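Local coordinates for protein orotidine-5-phosphate decarboxylase/orotate phosphoribosyltransferase, putative (Ompdcase-oprtase, putative) (Leishmania infantum, PDB 3QW3) that probably catalyses the decarboxylation of orotidine 5'-phosphate to UMP and CO2, as the decarboxylase domain of a two-domain enzyme of pyrimidine biosynthesis, at residues M1-F4 and D5-E9; D117-Q120 and P121-Y125; A159-A162 and E163-N167. All coordinates share one frame; numbering follows the deposited sequence. Where two conformers were deposited one is given.

Overall arrangement
The chain is a TIM barrel, whose eight parallel strands are ringed by helices. Contact 1, at the N terminus, begins helix 3-11, which precedes the first barrel strand, 16-20, and packs against residues at or just before the beginnings of later strands. Contact 2 ends helix 116-123, between strands 107-110 and 129-135; contact 3 ends helix 154-163, ahead of strand 172-176. Each contact is a local helix turn or helix end, so none closes a long loop; they follow in series without nesting or crossing. Contacts 2 and 3 touch, Leu-119 CD1 lying 3.6 Å from Trp-166 CZ3, whereas contact 1 stays about 7 Å or more from both, measured between nearest atoms.

Contact 1: residues M1-F4 and D5-E9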
ATOM      1  N   MET A   1     -19.057   7.386 -18.465  1.00 31.63           N
ATOM      2  CA  MET A   1     -18.717   8.375 -17.403  1.00 31.49           C
ATOM      3  C   MET A   1     -17.420   7.979 -16.682  1.00 30.44           C
ATOM      4  O   MET A   1     -17.425   7.672 -15.484  1.00 30.89           O
ATOM      5  CB  MET A   1     -19.883   8.506 -16.415  1.00 32.15           C
ATOM      6  CG  MET A   1     -19.883   9.775 -15.561  1.00 34.81           C
ATOM      7  SD  MET A   1     -20.829  11.146 -16.266  1.00 41.04           S
ATOM      8  CE  MET A   1     -19.689  11.783 -17.502  1.00 39.34           C
ATOM      9  N   SER A   2     -16.314   7.991 -17.425  1.00 28.69           N
ATOM     10  CA  SER A   2     -15.005   7.602 -16.887  1.00 26.89           C
ATOM     11  C   SER A   2     -14.405   8.691 -16.003  1.00 25.46           C
ATOM     12  O   SER A   2     -14.842   9.846 -16.032  1.00 24.84           O
ATOM     13  CB  SER A   2     -14.028   7.278 -18.018  1.00 27.02           C
ATOM     14  OG  SER A   2     -13.409   8.456 -18.517  1.00 28.06           O
ATOM     15  N   PHE A   3     -13.388   8.316 -15.229  1.00 23.53           N
ATOM     16  CA  PHE A   3     -12.654   9.283 -14.430  1.00 22.18           C
ATOM     17  C   PHE A   3     -12.135  10.446 -15.276  1.00 22.25           C
ATOM     18  O   PHE A   3     -12.295  11.613 -14.903  1.00 21.63           O
ATOM     19  CB  PHE A   3     -11.484   8.616 -13.699  1.00 21.61           C
ATOM     20  CG  PHE A   3     -10.585   9.593 -13.012  1.00 18.80           C
ATOM     21  CD1 PHE A   3     -10.889  10.047 -11.736  1.00 15.93           C
ATOM     22  CD2 PHE A   3      -9.454  10.094 -13.654  1.00 17.73           C
ATOM     23  CE1 PHE A   3     -10.064  10.977 -11.095  1.00 15.02           C
ATOM     24  CE2 PHE A   3      -8.623  11.017 -13.015  1.00 16.22           C
ATOM     25  CZ  PHE A   3      -8.938  11.454 -11.733  1.00 14.93           C
ATOM     26  N   PHE A   4     -11.505  10.130 -16.405  1.00 22.62           N
ATOM     27  CA  PHE A   4     -10.921  11.172 -17.249  1.00 23.40           C
ATOM     28  C   PHE A   4     -11.950  11.999 -18.025  1.00 23.40           C
ATOM     29  O   PHE A   4     -11.685  13.160 -18.337  1.00 23.37           O
ATOM     30  CB  PHE A   4      -9.798  10.621 -18.136  1.00 23.91           C
ATOM     31  CG  PHE A   4      -8.557  10.274 -17.365  1.00 25.13           C
ATOM     32  CD1 PHE A   4      -7.743  11.277 -16.843  1.00 27.18           C
ATOM     33  CD2 PHE A   4      -8.226   8.943 -17.114  1.00 27.67           C
ATOM     34  CE1 PHE A   4      -6.603  10.959 -16.103  1.00 28.16           C
ATOM     35  CE2 PHE A   4      -7.090   8.618 -16.378  1.00 26.97           C
ATOM     36  CZ  PHE A   4      -6.278   9.624 -15.872  1.00 28.88           C
ATOM     37  N   ASP A   5     -13.121  11.419 -18.304  1.00 23.51           N
ATOM     38  CA  ASP A   5     -14.255  12.189 -18.845  1.00 23.66           C
ATOM     39  C   ASP A   5     -14.711  13.241 -17.839  1.00 23.05           C
ATOM     40  O   ASP A   5     -14.949  14.401 -18.197  1.00 22.96           O
ATOM     41  CB  ASP A   5     -15.446  11.282 -19.169  1.00 24.30           C
ATOM     42  CG  ASP A   5     -15.221  10.418 -20.395  1.00 26.08           C
ATOM     43  OD1 ASP A   5     -14.387  10.777 -21.256  1.00 28.84           O
ATOM     44  OD2 ASP A   5     -15.900   9.369 -20.486  1.00 28.71           O
ATOM     45  N   LEU A   6     -14.835  12.826 -16.580  1.00 21.89           N
ATOM     46  CA  LEU A   6     -15.235  13.727 -15.512  1.00 21.02           C
ATOM     47  C   LEU A   6     -14.149  14.768 -15.273  1.00 20.39           C
ATOM     48  O   LEU A   6     -14.441  15.962 -15.180  1.00 19.97           O
ATOM     49  CB  LEU A   6     -15.550  12.961 -14.220  1.00 21.43           C
ATOM     50  CG  LEU A   6     -16.771  12.032 -14.235  1.00 21.89           C
ATOM     51  CD1 LEU A   6     -16.753  11.125 -13.025  1.00 22.99           C
ATOM     52  CD2 LEU A   6     -18.071  12.831 -14.274  1.00 23.85           C
ATOM     53  N   LEU A   7     -12.899  14.322 -15.189  1.00 19.28           N
ATOM     54  CA  LEU A   7     -11.797  15.245 -14.898  1.00 18.85           C
ATOM     55  C   LEU A   7     -11.573  16.267 -16.007  1.00 18.91           C
ATOM     56  O   LEU A   7     -11.357  17.449 -15.725  1.00 18.44           O
ATOM     57  CB  LEU A   7     -10.499  14.497 -14.590  1.00 18.82           C
ATOM     58  CG  LEU A   7      -9.329  15.362 -14.101  1.00 18.89           C
ATOM     59  CD1 LEU A   7      -9.678  16.079 -12.788  1.00 20.05           C
ATOM     60  CD2 LEU A   7      -8.083  14.506 -13.930  1.00 18.11           C
ATOM     61  N   ASN A   8     -11.620  15.821 -17.262  1.00 18.43           N
ATOM     62  CA  ASN A   8     -11.475  16.752 -18.382  1.00 18.90           C
ATOM     63  C   ASN A   8     -12.549  17.832 -18.377  1.00 18.45           C
ATOM     64  O   ASN A   8     -12.258  18.994 -18.674  1.00 18.72           O
ATOM     65  CB  ASN A   8     -11.434  16.023 -19.729  1.00 19.04           C
ATOM     66  CG  ASN A   8     -10.065  15.436 -20.039  1.00 21.20           C
ATOM     67  OD1 ASN A   8      -9.033  15.925 -19.565  1.00 23.06           O
ATOM     68  ND2 ASN A   8     -10.050  14.381 -20.849  1.00 23.22           N
ATOM     69  N   GLU A   9     -13.775  17.458 -18.013  1.00 17.97           N
ATOM     70  CA  GLU A   9     -14.863  18.428 -17.879  1.00 17.96           C
ATOM     71  C   GLU A   9     -14.570  19.416 -16.748  1.00 17.30           C
ATOM     72  O   GLU A   9     -14.703  20.622 -16.931  1.00 16.44           O
ATOM     73  CB  GLU A   9     -16.209  17.724 -17.661  1.00 18.46           C
ATOM     74  CG  GLU A   9     -17.404  18.662 -17.461  1.00 20.87           C
ATOM     75  CD  GLU A   9     -17.809  19.421 -18.721  1.00 24.68           C
ATOM     76  OE1 GLU A   9     -18.519  20.440 -18.580  1.00 26.91           O
ATOM     77  OE2 GLU A   9     -17.422  19.010 -19.839  1.00 25.02           O
TER
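Phe-3 O takes the N-H of Leu-7 at 2.8 Å, the shortest hydrogen bond of this first helical turn. Two like it flank it, from Leu-6 N to Ser-2 O at 3.0 Å and from Asn-8 N to Phe-4 O at 2.9 Å. Ser-2 is the N-cap of helix 3-11: its OG, held between the backbone N and the carbonyl carbon (chi1 84°), accepts from Asp-5 N at 3.0 Å, a bond that satisfies an N-H with no earlier turn to serve it. Asp-5 answers through OD2, which receives a weak bond from Ser-2 N at 3.4 Å, and the two residues thus form a capping box. On the apolar side, with CG anti to the backbone N in both (chi1 172° and -173°), Phe-3 and Leu-7, one turn apart, project in the same direction, and Leu-7 CD2 comes 3.6 Å from Phe-3 CE2. The ring of Phe-4 receives Phe-3 CD2 over the centre of one face. Met-1, bent beyond CB, crosses Leu-6 at about a right angle, its CE 3.8 Å from Leu-6 CD2. Phe-3 packs on Pro-78, His-106 and Ala-129, Phe-4 on Trp-195, which places this helix against the N-terminal ends of barrel strands. Serine suits the N-cap because its short hydroxyl reaches Asp-5 N; the carboxylate of Asp-5 probably interacts favourably with the positive helix start and with Met-1 N, 4.2 Å from OD2.

Contact 2: residues D117-Q120 and P121-Y125; sequences DSLQ and PFMRY
Leu-119 and Met-123 run alongside each other in the same direction on helix 116-123 of a beta-alpha-beta unit of the TIM barrel, between strands 107-110 and 129-135. Extended at chi2 and chi3 (170° and 178°), Met-123 brings its terminal CE to 3.6 Å from Leu-119 CB; a flexible thioether and a branched leucine suit this face, packed on Val-130, Val-132 and Ala-110. Pro-121 sits where the helix kinks. Its ring nitrogen has no hydrogen to give, and CD instead lies 3.2 Å from Asp-117 O. Phe-122 N likewise skips the usual partner and bonds to Leu-119 O at 2.9 Å, coming from above the carbonyl plane, while Met-123 N reaches the same oxygen at 3.0 Å within that plane. The Phe-122 ring turns its edge to Ser-118 O and buries itself between helix 89-102 and the strands. On the polar outer side Gln-120 stands at about a right angle to Pro-121, whereas Gln-120 and Arg-124 cross obliquely, amide and guanidinium planes 52° apart. The amide end of Gln-120 lies against the aliphatic base of Arg-124, NE2 being 3.9 Å from Arg-124 CB and as near to CD.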
ATOM      1  N   ASP A 117       2.141  -6.551 -12.945  1.00 23.71           N
ATOM      2  CA  ASP A 117       1.018  -7.430 -12.576  1.00 24.36           C
ATOM      3  C   ASP A 117       0.382  -7.096 -11.223  1.00 23.75           C
ATOM      4  O   ASP A 117      -0.709  -7.578 -10.907  1.00 24.04           O
ATOM      5  CB  ASP A 117       1.384  -8.919 -12.691  1.00 25.20           C
ATOM      6  CG  ASP A 117       2.671  -9.272 -11.974  1.00 27.69           C
ATOM      7  OD1 ASP A 117       3.056 -10.464 -12.005  1.00 31.83           O
ATOM      8  OD2 ASP A 117       3.303  -8.373 -11.385  1.00 31.03           O
ATOM      9  N   SER A 118       1.061  -6.265 -10.434  0.50 23.38           N
ATOM     10  CA  SER A 118       0.477  -5.739  -9.205  0.50 22.92           C
ATOM     11  C   SER A 118      -0.385  -4.507  -9.485  0.50 22.65           C
ATOM     12  O   SER A 118      -1.190  -4.099  -8.643  0.50 22.66           O
ATOM     13  CB  SER A 118       1.564  -5.411  -8.181  0.50 23.00           C
ATOM     14  OG  SER A 118       2.273  -4.237  -8.529  0.50 22.87           O
ATOM     15  N   LEU A 119      -0.210  -3.924 -10.670  1.00 22.19           N
ATOM     16  CA  LEU A 119      -0.970  -2.740 -11.078  1.00 21.54           C
ATOM     17  C   LEU A 119      -2.121  -3.069 -12.026  1.00 21.23           C
ATOM     18  O   LEU A 119      -3.158  -2.408 -12.000  1.00 20.67           O
ATOM     19  CB  LEU A 119      -0.028  -1.705 -11.707  1.00 21.32           C
ATOM     20  CG  LEU A 119       1.019  -1.098 -10.765  1.00 21.29           C
ATOM     21  CD1 LEU A 119       2.037  -0.276 -11.553  1.00 21.33           C
ATOM     22  CD2 LEU A 119       0.356  -0.254  -9.676  1.00 21.46           C
ATOM     23  N   GLN A 120      -1.934  -4.109 -12.837  1.00 21.46           N
ATOM     24  CA  GLN A 120      -2.955  -4.564 -13.787  1.00 22.24           C
ATOM     25  C   GLN A 120      -4.369  -4.736 -13.194  1.00 21.91           C
ATOM     26  O   GLN A 120      -5.342  -4.318 -13.822  1.00 21.84           O
ATOM     27  CB  GLN A 120      -2.484  -5.830 -14.521  1.00 22.52           C
ATOM     28  CG  GLN A 120      -3.377  -6.275 -15.690  1.00 25.36           C
ATOM     29  CD  GLN A 120      -4.493  -7.230 -15.275  1.00 29.05           C
ATOM     30  OE1 GLN A 120      -4.545  -7.710 -14.135  1.00 31.05           O
ATOM     31  NE2 GLN A 120      -5.399  -7.513 -16.211  1.00 30.82           N
ATOM     32  N   PRO A 121      -4.497  -5.338 -11.986  1.00 21.58           N
ATOM     33  CA  PRO A 121      -5.836  -5.487 -11.400  1.00 21.47           C
ATOM     34  C   PRO A 121      -6.570  -4.164 -11.163  1.00 21.45           C
ATOM     35  O   PRO A 121      -7.796  -4.143 -11.120  1.00 21.42           O
ATOM     36  CB  PRO A 121      -5.554  -6.190 -10.069  1.00 21.66           C
ATOM     37  CG  PRO A 121      -4.303  -6.947 -10.328  1.00 21.70           C
ATOM     38  CD  PRO A 121      -3.483  -6.022 -11.161  1.00 21.66           C
ATOM     39  N   PHE A 122      -5.829  -3.073 -11.000  1.00 21.57           N
ATOM     40  CA  PHE A 122      -6.450  -1.758 -10.917  1.00 22.09           C
ATOM     41  C   PHE A 122      -6.673  -1.185 -12.317  1.00 22.39           C
ATOM     42  O   PHE A 122      -7.754  -0.674 -12.619  1.00 22.94           O
ATOM     43  CB  PHE A 122      -5.608  -0.816 -10.058  1.00 22.06           C
ATOM     44  CG  PHE A 122      -5.433  -1.288  -8.645  1.00 22.51           C
ATOM     45  CD1 PHE A 122      -6.477  -1.180  -7.725  1.00 23.40           C
ATOM     46  CD2 PHE A 122      -4.231  -1.850  -8.232  1.00 24.42           C
ATOM     47  CE1 PHE A 122      -6.319  -1.621  -6.412  1.00 23.26           C
ATOM     48  CE2 PHE A 122      -4.065  -2.298  -6.919  1.00 24.44           C
ATOM     49  CZ  PHE A 122      -5.110  -2.178  -6.010  1.00 23.39           C
ATOM     50  N   MET A 123      -5.669  -1.316 -13.175  1.00 22.70           N
ATOM     51  CA  MET A 123      -5.688  -0.683 -14.505  1.00 23.33           C
ATOM     52  C   MET A 123      -6.648  -1.340 -15.499  1.00 23.98           C
ATOM     53  O   MET A 123      -6.961  -0.757 -16.541  1.00 24.22           O
ATOM     54  CB  MET A 123      -4.274  -0.619 -15.084  1.00 23.22           C
ATOM     55  CG  MET A 123      -3.317   0.232 -14.253  1.00 23.48           C
ATOM     56  SD  MET A 123      -1.602   0.103 -14.757  1.00 24.34           S
ATOM     57  CE  MET A 123      -0.834   1.261 -13.628  1.00 24.99           C
ATOM     58  N   ARG A 124      -7.121  -2.542 -15.176  1.00 24.47           N
ATOM     59  CA  ARG A 124      -8.036  -3.271 -16.062  1.00 25.22           C
ATOM     60  C   ARG A 124      -9.444  -2.659 -16.121  1.00 25.40           C
ATOM     61  O   ARG A 124     -10.260  -3.044 -16.967  1.00 25.59           O
ATOM     62  CB  ARG A 124      -8.087  -4.761 -15.694  1.00 25.52           C
ATOM     63  CG  ARG A 124      -8.587  -5.056 -14.293  1.00 27.34           C
ATOM     64  CD  ARG A 124      -8.475  -6.547 -13.960  1.00 30.41           C
ATOM     65  NE  ARG A 124      -9.397  -7.369 -14.743  1.00 33.74           N
ATOM     66  CZ  ARG A 124     -10.670  -7.591 -14.424  1.00 35.38           C
ATOM     67  NH1 ARG A 124     -11.196  -7.049 -13.332  1.00 36.46           N
ATOM     68  NH2 ARG A 124     -11.421  -8.359 -15.203  1.00 36.37           N
ATOM     69  N   TYR A 125      -9.724  -1.718 -15.216  1.00 25.49           N
ATOM     70  CA  TYR A 125     -10.971  -0.958 -15.228  1.00 25.52           C
ATOM     71  C   TYR A 125     -10.752   0.293 -16.083  1.00 25.61           C
ATOM     72  O   TYR A 125     -10.182   1.271 -15.599  1.00 25.04           O
ATOM     73  CB  TYR A 125     -11.348  -0.502 -13.815  1.00 25.79           C
ATOM     74  CG  TYR A 125     -11.809  -1.558 -12.826  1.00 26.18           C
ATOM     75  CD1 TYR A 125     -10.916  -2.485 -12.287  1.00 26.19           C
ATOM     76  CD2 TYR A 125     -13.130  -1.582 -12.381  1.00 27.31           C
ATOM     77  CE1 TYR A 125     -11.339  -3.433 -11.363  1.00 26.29           C
ATOM     78  CE2 TYR A 125     -13.564  -2.526 -11.456  1.00 27.76           C
ATOM     79  CZ  TYR A 125     -12.660  -3.448 -10.951  1.00 27.68           C
ATOM     80  OH  TYR A 125     -13.092  -4.380 -10.036  1.00 28.47           O
TER

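Contact 3: residues A159-A162 and E163-N167. With SO4 (sulfate ion), chain F.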
ATOM      1  N   ALA A 159       8.307   6.573 -14.267  1.00 17.55           N
ATOM      2  CA  ALA A 159       7.578   7.455 -15.185  1.00 18.14           C
ATOM      3  C   ALA A 159       7.533   6.905 -16.612  1.00 18.80           C
ATOM      4  O   ALA A 159       6.484   6.946 -17.260  1.00 18.67           O
ATOM      5  CB  ALA A 159       8.173   8.867 -15.159  1.00 18.01           C
ATOM      6  N   GLU A 160       8.661   6.376 -17.086  1.00 19.39           N
ATOM      7  CA  GLU A 160       8.750   5.780 -18.428  1.00 20.89           C
ATOM      8  C   GLU A 160       7.839   4.569 -18.582  1.00 20.93           C
ATOM      9  O   GLU A 160       7.114   4.439 -19.577  1.00 21.02           O
ATOM     10  CB  GLU A 160      10.191   5.362 -18.743  1.00 21.40           C
ATOM     11  CG  GLU A 160      11.161   6.501 -18.955  1.00 24.52           C
ATOM     12  CD  GLU A 160      12.541   6.001 -19.357  1.00 28.65           C
ATOM     13  OE1 GLU A 160      12.993   4.973 -18.808  1.00 30.94           O
ATOM     14  OE2 GLU A 160      13.173   6.629 -20.229  1.00 31.63           O
ATOM     15  N   ARG A 161       7.879   3.676 -17.593  1.00 21.05           N
ATOM     16  CA  ARG A 161       7.003   2.512 -17.571  1.00 21.32           C
ATOM     17  C   ARG A 161       5.540   2.924 -17.623  1.00 20.71           C
ATOM     18  O   ARG A 161       4.749   2.341 -18.361  1.00 20.30           O
ATOM     19  CB  ARG A 161       7.254   1.689 -16.310  1.00 22.12           C
ATOM     20  CG  ARG A 161       8.187   0.528 -16.515  1.00 24.70           C
ATOM     21  CD  ARG A 161       8.828   0.119 -15.207  1.00 28.30           C
ATOM     22  NE  ARG A 161       9.829  -0.925 -15.411  1.00 30.68           N
ATOM     23  CZ  ARG A 161      11.086  -0.711 -15.793  1.00 31.14           C
ATOM     24  NH1 ARG A 161      11.529   0.518 -16.029  1.00 32.87           N
ATOM     25  NH2 ARG A 161      11.903  -1.742 -15.943  1.00 32.65           N
ATOM     26  N   ALA A 162       5.195   3.936 -16.829  1.00 20.15           N
ATOM     27  CA  ALA A 162       3.824   4.394 -16.715  1.00 19.88           C
ATOM     28  C   ALA A 162       3.307   4.980 -18.026  1.00 19.80           C
ATOM     29  O   ALA A 162       2.204   4.653 -18.448  1.00 19.61           O
ATOM     30  CB  ALA A 162       3.697   5.402 -15.579  1.00 19.47           C
ATOM     31  N   GLU A 163       4.109   5.837 -18.662  1.00 20.17           N
ATOM     32  CA  GLU A 163       3.750   6.433 -19.957  1.00 20.58           C
ATOM     33  C   GLU A 163       3.756   5.378 -21.064  1.00 21.03           C
ATOM     34  O   GLU A 163       2.955   5.446 -22.000  1.00 21.01           O
ATOM     35  CB  GLU A 163       4.716   7.579 -20.300  1.00 20.68           C
ATOM     36  CG  GLU A 163       4.474   8.283 -21.650  1.00 21.63           C
ATOM     37  CD  GLU A 163       3.335   9.300 -21.636  1.00 23.17           C
ATOM     38  OE1 GLU A 163       3.173  10.045 -20.647  1.00 22.77           O
ATOM     39  OE2 GLU A 163       2.600   9.372 -22.642  1.00 25.47           O
ATOM     40  N   GLY A 164       4.653   4.400 -20.934  1.00 21.28           N
ATOM     41  CA  GLY A 164       4.836   3.349 -21.932  1.00 21.73           C
ATOM     42  C   GLY A 164       3.986   2.110 -21.688  1.00 21.95           C
ATOM     43  O   GLY A 164       2.772   2.160 -21.837  1.00 22.03           O
ATOM     44  N   PRO A 165       4.624   0.989 -21.303  1.00 22.47           N
ATOM     45  CA  PRO A 165       3.947  -0.314 -21.208  1.00 22.74           C
ATOM     46  C   PRO A 165       2.707  -0.362 -20.312  1.00 22.96           C
ATOM     47  O   PRO A 165       1.756  -1.068 -20.636  1.00 23.58           O
ATOM     48  CB  PRO A 165       5.040  -1.258 -20.677  1.00 22.87           C
ATOM     49  CG  PRO A 165       6.197  -0.399 -20.322  1.00 22.70           C
ATOM     50  CD  PRO A 165       6.072   0.879 -21.061  1.00 22.61           C
ATOM     51  N   TRP A 166       2.705   0.378 -19.206  1.00 22.95           N
ATOM     52  CA  TRP A 166       1.590   0.307 -18.255  1.00 22.99           C
ATOM     53  C   TRP A 166       0.273   0.913 -18.756  1.00 22.83           C
ATOM     54  O   TRP A 166      -0.806   0.483 -18.343  1.00 23.01           O
ATOM     55  CB  TRP A 166       1.976   0.926 -16.902  1.00 23.00           C
ATOM     56  CG  TRP A 166       3.050   0.170 -16.144  1.00 23.68           C
ATOM     57  CD1 TRP A 166       3.533  -1.077 -16.422  1.00 24.53           C
ATOM     58  CD2 TRP A 166       3.735   0.608 -14.960  1.00 23.71           C
ATOM     59  NE1 TRP A 166       4.494  -1.433 -15.501  1.00 25.15           N
ATOM     60  CE2 TRP A 166       4.634  -0.417 -14.593  1.00 24.50           C
ATOM     61  CE3 TRP A 166       3.683   1.773 -14.182  1.00 24.87           C
ATOM     62  CZ2 TRP A 166       5.478  -0.313 -13.478  1.00 25.19           C
ATOM     63  CZ3 TRP A 166       4.521   1.876 -13.075  1.00 24.76           C
ATOM     64  CH2 TRP A 166       5.405   0.837 -12.735  1.00 24.98           C
ATOM     65  N   ASN A 167       0.356   1.888 -19.658  1.00 22.79           N
ATOM     66  CA  ASN A 167      -0.804   2.714 -20.002  1.00 22.95           C
ATOM     67  C   ASN A 167      -1.668   2.182 -21.151  1.00 23.37           C
ATOM     68  O   ASN A 167      -2.201   2.954 -21.955  1.00 22.84           O
ATOM     69  CB  ASN A 167      -0.368   4.162 -20.269  1.00 22.70           C
ATOM     70  CG  ASN A 167      -1.509   5.149 -20.143  1.00 22.88           C
ATOM     71  OD1 ASN A 167      -2.431   4.951 -19.348  1.00 23.64           O
ATOM     72  ND2 ASN A 167      -1.455   6.226 -20.929  1.00 22.97           N
TER
HETATM   73  S   SO4 F 259      14.720  -0.432 -18.176  1.00 59.56           S
HETATM   74  O1  SO4 F 259      15.476  -1.661 -18.399  1.00 59.89           O
HETATM   75  O2  SO4 F 259      13.915  -0.129 -19.359  1.00 59.94           O
HETATM   76  O3  SO4 F 259      13.839  -0.613 -17.035  1.00 60.03           O
HETATM   77  O4  SO4 F 259      15.642   0.667 -17.898  1.00 59.63           O
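Arg-161 meets Trp-166 where helix 154-163 of the TIM barrel ends and the chain turns toward strand 172-176. CB of Arg-161 stands over the face of the indole in a CH-pi contact, 3.8 Å from the centroid of the Trp-166 six-membered ring and only 10° off the ring normal. CG continues across the ring near CE2, and CD lies 3.8 Å from Trp-166 CZ2. From CG to NE the chain is extended, so that the guanidinium is carried past the ring, their planes 72° apart. At the tip NH1 and NH2 both turn to one oxygen of a sulfate ion, probably from the crystallisation liquor: NH1 bonds to O3 at 2.8 Å, whereas NH2 is modelled too close to the same O3 for its distance to be trusted in detail. Arg-152 also binds this sulfate, and two cationic side chains suit an anion here.

The backbone of Trp-166 is tied by N to Arg-161 O at 3.0 Å. The indole itself is held by a hydrogen bond from NE1 to Asp-143 OD2 of the second subunit and by packing on Ala-162, CE3 lying 3.6 Å from Ala-162 CA, an approach for which the small alanine is well suited. Trp-166 therefore joins the helix end to the dimer interface, where Leu-147 of the second subunit also packs on Arg-161. The last helical bonds run from Glu-163 N to Ala-159 O and from Gly-164 N to Glu-160 O, the latter 2.8 Å long. Gly-164 then leaves helical angles (psi -110°); having no side chain suits it, since Glu-160 O and Pro-165 CD crowd the place a beta carbon would take. Glu-163 sends its carboxylate away to Thr-193. Beyond the turn, Asn-167 CB rests 3.2 Å from Ala-162 O.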